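Side-chain contacts in phage-like element PBSX protein XkdH (Bacillus subtilis, PDB 3F3B), which is of unknown function but, as part of a defective prophage, probably serves the assembly or structure of a phage-tail-like particle: residues H9-Y14 against V74-S79; A80-N85 against W108-V113; D86-E91 against Y95-P100. One frame throughout, in Å; residues are numbered along the deposited sequence.

Interaction 1. Residues H9-Y14 against V74-S79; sequences HRCDIY and VHFPLS. With PO4 (phosphate ion), chain B.
The ring of F76 reaches toward segment 9-14 of strand 9-19, and a single atom of it, CE1, does the touching for both partners. C11 comes at the ring from its edge: SG lies 3.9 Å from F76 CE1, close to the ring plane, 85° off the normal. This is a cysteine sulfur-aromatic contact made at the rim, with SG 5.2 Å from the centroid of the F76 ring. I13, two residues on and pointing the same way as C11, meets F76 from the opposite direction. With CG1 anti to its carbonyl carbon (chi1 -53°) and the chain then extended, I13 brings only its tip: CD1 stands 3.9 Å from F76 CE1, on an oblique line to the ring. One ring face is covered by V74 CG1 of F76's own strand, 3.4 Å above the plane and shifted toward the rim. I82, W108 and V110 add further apolar neighbours.

At the start of the other strand H9 and R10 give a phosphate, probably from the crystallisation liquor, two of its bonds, both bent: H9 ND1 to O4 over 2.6 Å near the imidazole plane, and R10 N to O3 over 2.7 Å. W90 NE1 also donates to O4.

Strands 9-19 and 66-77 are not paired with each other. C11, I13 and F76 meet across the hydrophobic interior of a closed antiparallel beta barrel.

Interaction 2. Residues A80-N85 against W108-V113; sequences ADIRVN and WEVVAV
With chi1 at -53°, I82 carries CG1 beside its own backbone N and CG2 anti to it, and the two branches go to different partners: CG1 to W108, CG2 to V110. W108 turns its indole the matching way, CG anti to the carbonyl carbon (chi1 -74°), which lays the pyrrole part of the ring alongside the isoleucine. The setting is an antiparallel beta barrel, in which the irregular connection 80-85 between strands 66-77 and 87-90 runs past strand 107-114 and drops I82 among the barrel's apolar residues.

The side chains of I82 and W108 run in opposite senses and slide past one another. Contact is made by I82 CG1, 3.9 Å from W108 CD1 and 4.0 Å from W108 CG, over a line oblique to the ring. Two residues further along the strand, on the same side, V110 offers CG1 to I82 CG2 at 4.2 Å, a looser touch. F76, I13 and L97 also pack on I82, so its branches are buried on several sides.

The indole nitrogen donates to L78 O, just ahead of the connection, and A80 O lies 3.2 Å from W108 NE1. K101 stands by the same residues: it makes a cation-pi contact with W108, and its NZ bonds I82 O.

On the other side of the connection, D81 and R83 point away from the strand and form a salt bridge with each other. The guanidinium approaches side-on, one nitrogen to each carboxylate oxygen: R83 NE to D81 OD1 at 2.8 Å, and R83 NH2 to D81 OD2 at 3.0 Å, the latter nearly straight at 163°.

Interaction 3. Residues D86-E91 against Y95-P100; sequences DKIIWE and YILKLP. With PO4 (phosphate ion), chain B.
Strands 87-90 and 93-97 form a tight antiparallel beta hairpin, here joined from D86-L97 at its open end to W90-Y95 near its turn. I88 and Y95 are a hydrogen-bonded pair: I88 N gives to Y95 O at 2.8 Å, and Y95 N returns a bond to I88 O at 2.9 Å. Beyond the non-hydrogen-bonded pair K87-I96, L97 N gives to D86 O at 3.0 Å.

Side chains alternate between the two faces. I88 holds CG1 between its backbone N and carbonyl carbon (chi1 72°), which presses I88 CG1 against Y95 CB at 3.4 Å. Its other branch goes to the next residue on that face, I88 CG2 standing 4.0 Å from L97 CD2. This is the face turned into the antiparallel barrel, where I13, V110 and A112 come in from other strands. L97 also lays CD1 against D86 CB at 3.5 Å, while the D86 carboxylate is bonded at OD1 by H15 ND1 and at OD2 by R83 N.

Nearer the turn, W90 presents its benzo edge to the tyrosine: Y95 CE2 lies near the indole plane, 3.8 Å from W90 CE3. The indole's opposite end points NE1 at the phosphate, giving an almost straight bond to O4 (2.8 Å, 165°) at an oxygen that H9 ND1 also binds.

The three interactions crowd one small barrel, their centres only 7 to 9 Å apart. Its strands close in a ring, 9-19, 48-61, 66-77, 107-114, 93-97, 87-90 and back to 9-19, so each interaction is stitched to the others by backbone pairing: V74 N to V110 O joins interactions 1 and 2, Y14 N to K87 O joins 1 and 3, and V113 N to I96 O joins 2 and 3. Along the chain interaction 1 closes before the others open, and the hairpin of interaction 3 is nested inside the loop closed by interaction 2. Interactions 1 and 3 also share the phosphate. Together they bring distant parts of the sequence into one apolar core.

Interaction 1. Residues H9-Y14 against V74-S79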
loop_
_atom_site.group_PDB
_atom_site.type_symbol
_atom_site.label_atom_id
_atom_site.label_comp_id
_atom_site.label_asym_id
_atom_site.label_seq_id
_atom_site.Cartn_x
_atom_site.Cartn_y
_atom_site.Cartn_z
ATOM N N HIS A 9 -4.339 6.567 12.555
ATOM C CA HIS A 9 -5.275 5.897 11.663
ATOM C C HIS A 9 -5.033 4.390 11.737
ATOM O O HIS A 9 -4.052 3.936 12.316
ATOM C CB HIS A 9 -5.095 6.383 10.225
ATOM C CG HIS A 9 -5.373 7.841 10.046
ATOM N ND1 HIS A 9 -6.574 8.419 10.403
ATOM C CD2 HIS A 9 -4.607 8.842 9.555
ATOM C CE1 HIS A 9 -6.535 9.712 10.138
ATOM N NE2 HIS A 9 -5.353 9.995 9.621
ATOM N N ARG A 10 -5.939 3.612 11.166
ATOM C CA ARG A 10 -5.805 2.158 11.179
ATOM C C ARG A 10 -5.953 1.637 9.766
ATOM O O ARG A 10 -6.882 2.013 9.057
ATOM C CB ARG A 10 -6.882 1.520 12.065
ATOM C CG ARG A 10 -6.778 1.909 13.522
ATOM C CD ARG A 10 -5.525 1.324 14.139
ATOM N NE ARG A 10 -5.274 1.868 15.469
ATOM C CZ ARG A 10 -4.706 1.187 16.456
ATOM N NH1 ARG A 10 -4.335 -0.076 16.272
ATOM N NH2 ARG A 10 -4.497 1.771 17.627
ATOM N N CYS A 11 -5.038 0.765 9.361
ATOM C CA CYS A 11 -5.093 0.194 8.024
ATOM C C CYS A 11 -4.734 -1.288 8.031
ATOM O O CYS A 11 -4.159 -1.807 8.992
ATOM C CB CYS A 11 -4.123 0.933 7.100
ATOM S SG CYS A 11 -2.383 0.676 7.528
ATOM N N ASP A 12 -5.104 -1.968 6.953
ATOM C CA ASP A 12 -4.769 -3.373 6.786
ATOM C C ASP A 12 -3.684 -3.365 5.728
ATOM O O ASP A 12 -3.734 -2.568 4.791
ATOM C CB ASP A 12 -5.966 -4.175 6.291
ATOM C CG ASP A 12 -7.041 -4.310 7.339
ATOM O OD1 ASP A 12 -6.707 -4.237 8.546
ATOM O OD2 ASP A 12 -8.214 -4.508 6.954
ATOM N N ILE A 13 -2.705 -4.243 5.877
ATOM C CA ILE A 13 -1.605 -4.305 4.939
ATOM C C ILE A 13 -1.550 -5.664 4.236
ATOM O O ILE A 13 -1.754 -6.703 4.858
ATOM C CB ILE A 13 -0.275 -4.039 5.678
ATOM C CG1 ILE A 13 -0.374 -2.730 6.467
ATOM C CG2 ILE A 13 0.860 -3.931 4.688
ATOM C CD1 ILE A 13 0.820 -2.449 7.385
ATOM N N TYR A 14 -1.272 -5.634 2.937
ATOM C CA TYR A 14 -1.169 -6.834 2.108
ATOM C C TYR A 14 0.177 -6.807 1.407
ATOM O O TYR A 14 0.526 -5.816 0.758
ATOM C CB TYR A 14 -2.251 -6.856 1.018
ATOM C CG TYR A 14 -3.676 -6.828 1.512
ATOM C CD1 TYR A 14 -4.524 -7.919 1.312
ATOM C CD2 TYR A 14 -4.189 -5.700 2.154
ATOM C CE1 TYR A 14 -5.852 -7.885 1.737
ATOM C CE2 TYR A 14 -5.508 -5.653 2.587
ATOM C CZ TYR A 14 -6.337 -6.747 2.378
ATOM O OH TYR A 14 -7.640 -6.705 2.824
ATOM N N VAL A 74 3.347 7.841 5.189
ATOM C CA VAL A 74 2.840 7.059 6.306
ATOM C C VAL A 74 3.924 6.777 7.332
ATOM O O VAL A 74 5.049 6.457 6.967
ATOM C CB VAL A 74 2.280 5.701 5.851
ATOM C CG1 VAL A 74 1.560 5.048 7.015
ATOM C CG2 VAL A 74 1.337 5.880 4.664
ATOM N N HIS A 75 3.580 6.897 8.611
ATOM C CA HIS A 75 4.509 6.623 9.704
ATOM C C HIS A 75 3.971 5.392 10.425
ATOM O O HIS A 75 2.838 5.403 10.905
ATOM C CB HIS A 75 4.565 7.805 10.667
ATOM C CG HIS A 75 4.946 9.094 10.014
ATOM N ND1 HIS A 75 4.205 9.660 9.000
ATOM C CD2 HIS A 75 5.987 9.933 10.235
ATOM C CE1 HIS A 75 4.772 10.794 8.624
ATOM N NE2 HIS A 75 5.854 10.982 9.358
ATOM N N PHE A 76 4.788 4.341 10.485
ATOM C CA PHE A 76 4.422 3.069 11.101
ATOM C C PHE A 76 5.329 2.728 12.266
ATOM O O PHE A 76 6.472 3.187 12.335
ATOM C CB PHE A 76 4.592 1.923 10.111
ATOM C CG PHE A 76 3.601 1.899 8.991
ATOM C CD1 PHE A 76 2.301 1.471 9.208
ATOM C CD2 PHE A 76 4.006 2.187 7.688
ATOM C CE1 PHE A 76 1.428 1.317 8.150
ATOM C CE2 PHE A 76 3.135 2.032 6.620
ATOM C CZ PHE A 76 1.845 1.595 6.853
ATOM N N PRO A 77 4.841 1.878 13.184
ATOM C CA PRO A 77 5.651 1.477 14.335
ATOM C C PRO A 77 6.778 0.644 13.748
ATOM O O PRO A 77 6.590 -0.017 12.731
ATOM C CB PRO A 77 4.696 0.616 15.158
ATOM C CG PRO A 77 3.333 1.071 14.735
ATOM C CD PRO A 77 3.500 1.274 13.253
ATOM N N LEU A 78 7.937 0.666 14.387
ATOM C CA LEU A 78 9.087 -0.086 13.904
ATOM C C LEU A 78 8.826 -1.599 13.899
ATOM O O LEU A 78 9.359 -2.328 13.062
ATOM C CB LEU A 78 10.313 0.236 14.765
ATOM C CG LEU A 78 11.654 0.217 14.030
ATOM C CD1 LEU A 78 11.642 1.274 12.936
ATOM C CD2 LEU A 78 12.777 0.494 15.010
ATOM N N SER A 79 8.000 -2.061 14.830
ATOM C CA SER A 79 7.671 -3.479 14.930
ATOM C C SER A 79 6.842 -3.972 13.747
ATOM O O SER A 79 6.715 -5.178 13.530
ATOM C CB SER A 79 6.903 -3.746 16.226
ATOM O OG SER A 79 5.682 -3.022 16.234
HETATM P P PO4 B . -9.345 5.690 10.863
HETATM O O1 PO4 B . -10.521 5.336 10.021
HETATM O O2 PO4 B . -9.806 6.108 12.212
HETATM O O3 PO4 B . -8.455 4.511 10.987
HETATM O O4 PO4 B . -8.603 6.808 10.230
#

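Interaction 2. Residues A80-N85 against W108-V113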
loop_
_atom_site.group_PDB
_atom_site.type_symbol
_atom_site.label_atom_id
_atom_site.label_comp_id
_atom_site.label_asym_id
_atom_site.label_seq_id
_atom_site.Cartn_x
_atom_site.Cartn_y
_atom_site.Cartn_z
ATOM N N ALA A 80 6.272 -3.044 12.989
ATOM C CA ALA A 80 5.456 -3.406 11.834
ATOM C C ALA A 80 6.286 -3.912 10.644
ATOM O O ALA A 80 7.394 -3.440 10.405
ATOM C CB ALA A 80 4.613 -2.208 11.409
ATOM N N ASP A 81 5.731 -4.874 9.905
ATOM C CA ASP A 81 6.379 -5.461 8.723
ATOM C C ASP A 81 5.959 -4.623 7.514
ATOM O O ASP A 81 4.878 -4.822 6.958
ATOM C CB ASP A 81 5.908 -6.907 8.533
ATOM C CG ASP A 81 6.668 -7.650 7.434
ATOM O OD1 ASP A 81 6.972 -7.061 6.374
ATOM O OD2 ASP A 81 6.946 -8.853 7.625
ATOM N N ILE A 82 6.813 -3.688 7.116
ATOM C CA ILE A 82 6.522 -2.804 5.991
ATOM C C ILE A 82 7.388 -3.151 4.790
ATOM O O ILE A 82 8.606 -3.259 4.908
ATOM C CB ILE A 82 6.783 -1.330 6.367
ATOM C CG1 ILE A 82 6.016 -0.965 7.649
ATOM C CG2 ILE A 82 6.408 -0.427 5.209
ATOM C CD1 ILE A 82 4.517 -1.152 7.573
ATOM N N ARG A 83 6.751 -3.323 3.638
ATOM C CA ARG A 83 7.458 -3.664 2.406
ATOM C C ARG A 83 6.949 -2.785 1.273
ATOM O O ARG A 83 5.777 -2.444 1.233
ATOM C CB ARG A 83 7.213 -5.129 2.041
ATOM C CG ARG A 83 7.519 -6.106 3.148
ATOM C CD ARG A 83 7.083 -7.510 2.762
ATOM N NE ARG A 83 7.044 -8.387 3.926
ATOM C CZ ARG A 83 6.639 -9.651 3.902
ATOM N NH1 ARG A 83 6.237 -10.201 2.764
ATOM N NH2 ARG A 83 6.617 -10.361 5.024
ATOM N N VAL A 84 7.820 -2.411 0.347
ATOM C CA VAL A 84 7.360 -1.582 -0.752
ATOM C C VAL A 84 6.453 -2.429 -1.645
ATOM O O VAL A 84 6.605 -3.651 -1.734
ATOM C CB VAL A 84 8.542 -0.985 -1.555
ATOM C CG1 VAL A 84 8.044 -0.358 -2.839
ATOM C CG2 VAL A 84 9.237 0.080 -0.714
ATOM N N ASN A 85 5.495 -1.760 -2.277
ATOM C CA ASN A 85 4.517 -2.398 -3.137
ATOM C C ASN A 85 3.459 -3.051 -2.266
ATOM O O ASN A 85 2.615 -3.806 -2.750
ATOM C CB ASN A 85 5.177 -3.417 -4.065
ATOM C CG ASN A 85 6.089 -2.761 -5.075
ATOM O OD1 ASN A 85 5.680 -1.861 -5.806
ATOM N ND2 ASN A 85 7.340 -3.205 -5.120
ATOM N N TRP A 108 8.846 3.594 10.790
ATOM C CA TRP A 108 9.097 3.302 9.387
ATOM C C TRP A 108 8.371 4.433 8.683
ATOM O O TRP A 108 7.213 4.719 8.991
ATOM C CB TRP A 108 8.472 1.973 8.932
ATOM C CG TRP A 108 9.177 0.743 9.421
ATOM C CD1 TRP A 108 8.717 -0.149 10.341
ATOM C CD2 TRP A 108 10.481 0.290 9.039
ATOM N NE1 TRP A 108 9.653 -1.132 10.562
ATOM C CE2 TRP A 108 10.747 -0.888 9.776
ATOM C CE3 TRP A 108 11.454 0.766 8.147
ATOM C CZ2 TRP A 108 11.949 -1.603 9.649
ATOM C CZ3 TRP A 108 12.661 0.047 8.020
ATOM C CH2 TRP A 108 12.891 -1.121 8.772
ATOM N N GLU A 109 9.045 5.103 7.764
ATOM C CA GLU A 109 8.402 6.172 7.013
ATOM C C GLU A 109 8.377 5.732 5.565
ATOM O O GLU A 109 9.381 5.261 5.041
ATOM C CB GLU A 109 9.178 7.483 7.142
ATOM C CG GLU A 109 8.908 8.245 8.419
ATOM C CD GLU A 109 9.634 9.575 8.452
ATOM O OE1 GLU A 109 10.017 10.070 7.369
ATOM O OE2 GLU A 109 9.806 10.126 9.557
ATOM N N VAL A 110 7.236 5.887 4.913
ATOM C CA VAL A 110 7.125 5.471 3.530
ATOM C C VAL A 110 5.939 6.161 2.892
ATOM O O VAL A 110 4.927 6.380 3.549
ATOM C CB VAL A 110 6.933 3.942 3.444
ATOM C CG1 VAL A 110 5.627 3.540 4.139
ATOM C CG2 VAL A 110 6.955 3.488 1.987
ATOM N N VAL A 111 6.067 6.501 1.613
ATOM C CA VAL A 111 5.004 7.169 0.879
ATOM C C VAL A 111 3.972 6.175 0.357
ATOM O O VAL A 111 4.317 5.126 -0.203
ATOM C CB VAL A 111 5.577 7.968 -0.326
ATOM C CG1 VAL A 111 4.445 8.493 -1.197
ATOM C CG2 VAL A 111 6.438 9.143 0.182
ATOM N N ALA A 112 2.698 6.503 0.560
ATOM C CA ALA A 112 1.603 5.670 0.078
ATOM C C ALA A 112 0.933 6.459 -1.057
ATOM O O ALA A 112 0.801 7.679 -0.965
ATOM C CB ALA A 112 0.615 5.407 1.203
ATOM N N VAL A 113 0.528 5.781 -2.128
ATOM C CA VAL A 113 -0.107 6.472 -3.239
ATOM C C VAL A 113 -1.416 5.799 -3.650
ATOM O O VAL A 113 -1.498 4.573 -3.733
ATOM C CB VAL A 113 0.850 6.560 -4.482
ATOM C CG1 VAL A 113 0.172 7.317 -5.623
ATOM C CG2 VAL A 113 2.133 7.284 -4.109
#

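Interaction 3. Residues D86-E91 against Y95-P100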
loop_
_atom_site.group_PDB
_atom_site.type_symbol
_atom_site.label_atom_id
_atom_site.label_comp_id
_atom_site.label_asym_id
_atom_site.label_seq_id
_atom_site.Cartn_x
_atom_site.Cartn_y
_atom_site.Cartn_z
ATOM N N ASP A 86 3.512 -2.761 -0.970
ATOM C CA ASP A 86 2.512 -3.276 -0.049
ATOM C C ASP A 86 1.226 -2.564 -0.410
ATOM O O ASP A 86 1.265 -1.424 -0.884
ATOM C CB ASP A 86 2.817 -2.884 1.397
ATOM C CG ASP A 86 3.632 -3.905 2.122
ATOM O OD1 ASP A 86 3.901 -4.979 1.533
ATOM O OD2 ASP A 86 3.998 -3.623 3.285
ATOM N N LYS A 87 0.093 -3.219 -0.189
ATOM C CA LYS A 87 -1.191 -2.576 -0.431
ATOM C C LYS A 87 -1.782 -2.325 0.949
ATOM O O LYS A 87 -1.894 -3.250 1.755
ATOM C CB LYS A 87 -2.142 -3.476 -1.223
ATOM C CG LYS A 87 -3.566 -2.906 -1.316
ATOM C CD LYS A 87 -4.467 -3.706 -2.255
ATOM C CE LYS A 87 -4.727 -5.114 -1.738
ATOM N NZ LYS A 87 -5.609 -5.870 -2.659
ATOM N N ILE A 88 -2.127 -1.080 1.244
ATOM C CA ILE A 88 -2.724 -0.798 2.536
ATOM C C ILE A 88 -4.141 -0.301 2.304
ATOM O O ILE A 88 -4.410 0.430 1.346
ATOM C CB ILE A 88 -1.931 0.262 3.349
ATOM C CG1 ILE A 88 -2.111 1.650 2.727
ATOM C CG2 ILE A 88 -0.456 -0.128 3.416
ATOM C CD1 ILE A 88 -1.578 2.781 3.590
ATOM N N ILE A 89 -5.047 -0.728 3.176
ATOM C CA ILE A 89 -6.444 -0.340 3.092
ATOM C C ILE A 89 -6.757 0.566 4.279
ATOM O O ILE A 89 -6.673 0.140 5.433
ATOM C CB ILE A 89 -7.372 -1.564 3.176
ATOM C CG1 ILE A 89 -6.965 -2.625 2.142
ATOM C CG2 ILE A 89 -8.817 -1.120 2.997
ATOM C CD1 ILE A 89 -7.295 -2.287 0.714
ATOM N N TRP A 90 -7.098 1.818 3.990
ATOM C CA TRP A 90 -7.445 2.780 5.023
ATOM C C TRP A 90 -8.788 3.378 4.644
ATOM O O TRP A 90 -8.928 3.978 3.577
ATOM C CB TRP A 90 -6.395 3.882 5.116
ATOM C CG TRP A 90 -6.837 5.045 5.957
ATOM C CD1 TRP A 90 -7.080 5.043 7.302
ATOM C CD2 TRP A 90 -7.126 6.371 5.497
ATOM N NE1 TRP A 90 -7.504 6.288 7.710
ATOM C CE2 TRP A 90 -7.543 7.122 6.622
ATOM C CE3 TRP A 90 -7.075 6.998 4.243
ATOM C CZ2 TRP A 90 -7.908 8.471 6.531
ATOM C CZ3 TRP A 90 -7.438 8.341 4.151
ATOM C CH2 TRP A 90 -7.851 9.062 5.292
ATOM N N GLU A 91 -9.777 3.192 5.514
ATOM C CA GLU A 91 -11.126 3.697 5.284
ATOM C C GLU A 91 -11.688 3.292 3.929
ATOM O O GLU A 91 -12.217 4.114 3.182
ATOM C CB GLU A 91 -11.150 5.219 5.439
ATOM C CG GLU A 91 -11.084 5.668 6.891
ATOM C CD GLU A 91 -11.060 7.173 7.037
ATOM O OE1 GLU A 91 -11.166 7.658 8.188
ATOM O OE2 GLU A 91 -10.928 7.872 6.003
ATOM N N TYR A 95 -4.154 1.792 -1.212
ATOM C CA TYR A 95 -2.948 2.600 -1.359
ATOM C C TYR A 95 -1.781 1.644 -1.548
ATOM O O TYR A 95 -1.782 0.531 -1.010
ATOM C CB TYR A 95 -2.711 3.453 -0.109
ATOM C CG TYR A 95 -3.788 4.474 0.128
ATOM C CD1 TYR A 95 -3.774 5.694 -0.545
ATOM C CD2 TYR A 95 -4.861 4.199 0.969
ATOM C CE1 TYR A 95 -4.806 6.612 -0.393
ATOM C CE2 TYR A 95 -5.906 5.111 1.129
ATOM C CZ TYR A 95 -5.872 6.315 0.443
ATOM O OH TYR A 95 -6.911 7.210 0.572
ATOM N N ILE A 96 -0.797 2.067 -2.331
ATOM C CA ILE A 96 0.380 1.245 -2.553
ATOM C C ILE A 96 1.585 2.007 -2.036
ATOM O O ILE A 96 1.694 3.207 -2.264
ATOM C CB ILE A 96 0.604 0.951 -4.049
ATOM C CG1 ILE A 96 -0.659 0.335 -4.652
ATOM C CG2 ILE A 96 1.784 -0.012 -4.217
ATOM C CD1 ILE A 96 -1.148 -0.897 -3.899
ATOM N N LEU A 97 2.472 1.320 -1.323
ATOM C CA LEU A 97 3.683 1.962 -0.819
ATOM C C LEU A 97 4.639 2.055 -2.011
ATOM O O LEU A 97 5.065 1.043 -2.552
ATOM C CB LEU A 97 4.281 1.134 0.320
ATOM C CG LEU A 97 3.249 0.797 1.405
ATOM C CD1 LEU A 97 3.951 0.206 2.612
ATOM C CD2 LEU A 97 2.471 2.048 1.811
ATOM N N LYS A 98 4.972 3.275 -2.422
ATOM C CA LYS A 98 5.819 3.462 -3.594
ATOM C C LYS A 98 7.293 3.689 -3.344
ATOM O O LYS A 98 8.091 2.753 -3.389
ATOM C CB LYS A 98 5.279 4.612 -4.449
ATOM C CG LYS A 98 3.773 4.537 -4.700
ATOM C CD LYS A 98 3.341 3.188 -5.267
ATOM C CE LYS A 98 3.816 2.984 -6.699
ATOM N NZ LYS A 98 3.341 1.685 -7.259
ATOM N N LEU A 99 7.663 4.942 -3.117
ATOM C CA LEU A 99 9.061 5.271 -2.882
ATOM C C LEU A 99 9.616 4.399 -1.762
ATOM O O LEU A 99 8.851 3.766 -1.024
ATOM C CB LEU A 99 9.205 6.757 -2.532
ATOM C CG LEU A 99 8.860 7.746 -3.651
ATOM C CD1 LEU A 99 9.571 7.315 -4.937
ATOM C CD2 LEU A 99 7.356 7.795 -3.875
ATOM N N PRO A 100 10.953 4.339 -1.632
ATOM C CA PRO A 100 11.624 3.544 -0.601
ATOM C C PRO A 100 11.184 3.972 0.787
ATOM O O PRO A 100 10.762 5.115 0.981
ATOM C CB PRO A 100 13.099 3.848 -0.839
ATOM C CG PRO A 100 13.154 4.091 -2.295
ATOM C CD PRO A 100 11.943 4.957 -2.527
HETATM P P PO4 B . -9.345 5.690 10.863
HETATM O O1 PO4 B . -10.521 5.336 10.021
HETATM O O2 PO4 B . -9.806 6.108 12.212
HETATM O O3 PO4 B . -8.455 4.511 10.987
HETATM O O4 PO4 B . -8.603 6.808 10.230
#